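Local atomic coordinates of putative branched-chain amino acid transport system substrate-binding protein (Rhodopseudomonas palustris, PDB entry 3TX6), a protein that probably binds aromatic acids derived from lignin in the periplasm, as the solute-binding component of an ABC transporter. Residues I97-L102 with V113-P118. Numbering follows the deposited sequence.
Sequences IALAPL and VAMPQP. With ENO (3-(4-hydroxy-phenyl)pyruvic acid), chain D.
Strands 96-98 and 112-114 are parallel neighbours joined through helix 106-109 in a beta-alpha-beta unit, at one margin of a sheet in this periplasmic binding protein, and their C-terminal ends run into the ligand pocket. Ala98 bonds the same neighbouring strand through both its N and its O: the N donates to Val113 O at 2.8 Å, and the O takes the N-H of Met115, a selenomethionine, at 3.0 Å in a nearly straight bond (175°). On one face Ile97 and Val113 lie side by side. Ile97 turns CG1 beside its own backbone N (chi1 -62°), which leaves the CG2 methyl to pack against the Met115 side chain. Beyond the strands two prolines meet, Pro101 CD on Pro116 CB at 3.8 Å, while Pro116 CG sits 3.4 Å from Leu99 O. Both rings also touch the bound 3-(4-hydroxy-phenyl)pyruvic acid: Pro101 CD is 3.2 Å from its O4 and Pro116 CB 3.4 Å from its phenolic O3. Replacing Pro101 with a glycine would probably leave Pro116 without its ring partner and open a gap beside the ligand. The two segments are hydrogen-bonded to each other through backbone atoms and give the ligand mainly apolar surface here, leaving polar recognition to residues such as His286 and Arg174.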
loop_
_atom_site.group_PDB
_atom_site.type_symbol
_atom_site.label_atom_id
_atom_site.label_comp_id
_atom_site.label_asym_id
_atom_site.label_seq_id
_atom_site.Cartn_x
_atom_site.Cartn_y
_atom_site.Cartn_z
ATOM N N ILE A 97 2.645 8.287 -9.040
ATOM C CA ILE A 97 3.050 7.179 -8.190
ATOM C C ILE A 97 1.951 6.952 -7.133
ATOM O O ILE A 97 1.715 7.804 -6.246
ATOM C CB ILE A 97 4.409 7.435 -7.502
ATOM C CG1 ILE A 97 5.509 7.600 -8.533
ATOM C CG2 ILE A 97 4.731 6.282 -6.600
ATOM C CD1 ILE A 97 6.878 8.032 -7.987
ATOM N N ALA A 98 1.221 5.851 -7.301
ATOM C CA ALA A 98 0.119 5.474 -6.432
ATOM C C ALA A 98 0.643 5.006 -5.082
ATOM O O ALA A 98 1.593 4.220 -5.035
ATOM C CB ALA A 98 -0.765 4.413 -7.103
ATOM N N LEU A 99 -0.076 5.391 -4.017
ATOM C CA LEU A 99 0.264 4.983 -2.649
ATOM C C LEU A 99 -0.763 3.981 -2.051
ATOM O O LEU A 99 -0.653 3.623 -0.881
ATOM C CB LEU A 99 0.475 6.209 -1.760
ATOM C CG LEU A 99 1.532 7.218 -2.205
ATOM C CD1 LEU A 99 1.642 8.399 -1.204
ATOM C CD2 LEU A 99 2.917 6.598 -2.472
ATOM N N ALA A 100 -1.699 3.511 -2.881
ATOM C CA ALA A 100 -2.652 2.448 -2.568
ATOM C C ALA A 100 -2.731 1.549 -3.769
ATOM O O ALA A 100 -2.475 1.995 -4.862
ATOM C CB ALA A 100 -4.035 3.007 -2.286
ATOM N N PRO A 101 -2.941 0.246 -3.533
ATOM C CA PRO A 101 -3.092 -0.624 -4.684
ATOM C C PRO A 101 -4.364 -0.138 -5.444
ATOM O O PRO A 101 -5.277 0.507 -4.891
ATOM C CB PRO A 101 -3.122 -2.019 -4.089
ATOM C CG PRO A 101 -3.433 -1.872 -2.678
ATOM C CD PRO A 101 -3.190 -0.448 -2.268
ATOM N N LEU A 102 -4.333 -0.265 -6.727
ATOM C CA LEU A 102 -5.491 0.014 -7.517
ATOM C C LEU A 102 -5.438 -0.924 -8.720
ATOM O O LEU A 102 -4.347 -1.431 -9.079
ATOM C CB LEU A 102 -5.478 1.487 -7.990
ATOM C CG LEU A 102 -4.552 1.870 -9.116
ATOM C CD1 LEU A 102 -5.015 3.174 -9.765
ATOM C CD2 LEU A 102 -3.132 1.954 -8.564
ATOM N N VAL A 113 2.201 4.212 -11.940
ATOM C CA VAL A 113 2.801 3.054 -11.311
ATOM C C VAL A 113 2.311 3.013 -9.856
ATOM O O VAL A 113 1.776 3.995 -9.353
ATOM C CB VAL A 113 4.337 3.097 -11.342
ATOM C CG1 VAL A 113 4.844 3.017 -12.785
ATOM C CG2 VAL A 113 4.929 4.303 -10.614
ATOM N N ALA A 114 2.554 1.896 -9.180
ATOM C CA ALA A 114 2.115 1.724 -7.782
ATOM C C ALA A 114 3.247 1.293 -6.854
ATOM O O ALA A 114 4.005 0.409 -7.187
ATOM C CB ALA A 114 0.960 0.762 -7.698
HETATM N N MSE A 115 3.298 1.890 -5.674
HETATM C CA MSE A 115 4.238 1.462 -4.648
HETATM C C MSE A 115 3.754 0.250 -3.852
HETATM O O MSE A 115 4.546 -0.640 -3.561
HETATM C CB MSE A 115 4.602 2.640 -3.755
HETATM C CG MSE A 115 5.129 3.815 -4.586
HETATM SE SE MSE A 115 6.611 3.346 -5.838
HETATM C CE MSE A 115 7.874 3.018 -4.406
ATOM N N PRO A 116 2.477 0.204 -3.437
ATOM C CA PRO A 116 2.044 -0.980 -2.655
ATOM C C PRO A 116 2.173 -2.283 -3.423
ATOM O O PRO A 116 2.046 -2.313 -4.649
ATOM C CB PRO A 116 0.587 -0.679 -2.314
ATOM C CG PRO A 116 0.516 0.812 -2.362
ATOM C CD PRO A 116 1.384 1.162 -3.564
ATOM N N GLN A 117 2.440 -3.363 -2.690
ATOM C CA GLN A 117 2.478 -4.653 -3.268
ATOM C C GLN A 117 1.135 -4.990 -3.950
ATOM O O GLN A 117 0.076 -4.725 -3.402
ATOM C CB GLN A 117 2.771 -5.710 -2.210
ATOM C CG GLN A 117 4.164 -5.585 -1.581
ATOM C CD GLN A 117 4.287 -4.516 -0.505
ATOM O OE1 GLN A 117 3.299 -3.882 -0.141
ATOM N NE2 GLN A 117 5.509 -4.343 0.041
ATOM N N PRO A 118 1.196 -5.580 -5.165
ATOM C CA PRO A 118 -0.023 -6.007 -5.828
ATOM C C PRO A 118 -0.711 -7.099 -5.073
ATOM O O PRO A 118 -0.062 -7.920 -4.401
ATOM C CB PRO A 118 0.460 -6.457 -7.207
ATOM C CG PRO A 118 1.858 -6.881 -7.015
ATOM C CD PRO A 118 2.398 -5.976 -5.916
HETATM O O4 ENO D . -5.869 0.456 -0.778
HETATM C C9 ENO D . -3.123 0.767 1.222
HETATM C C8 ENO D . -1.779 0.481 1.105
HETATM C C7 ENO D . -1.317 -0.845 1.120
HETATM C C6 ENO D . -2.249 -1.864 1.158
HETATM C C5 ENO D . -3.607 -1.591 1.295
HETATM C C4 ENO D . -4.066 -0.263 1.314
HETATM O O3 ENO D . 0.046 -1.075 0.974
HETATM C C3 ENO D . -5.520 0.050 1.529
HETATM C C2 ENO D . -6.373 0.325 0.350
HETATM C C1 ENO D . -7.789 0.559 0.593
HETATM O O2 ENO D . -8.506 0.846 -0.388
HETATM O O1 ENO D . -8.274 0.466 1.761
#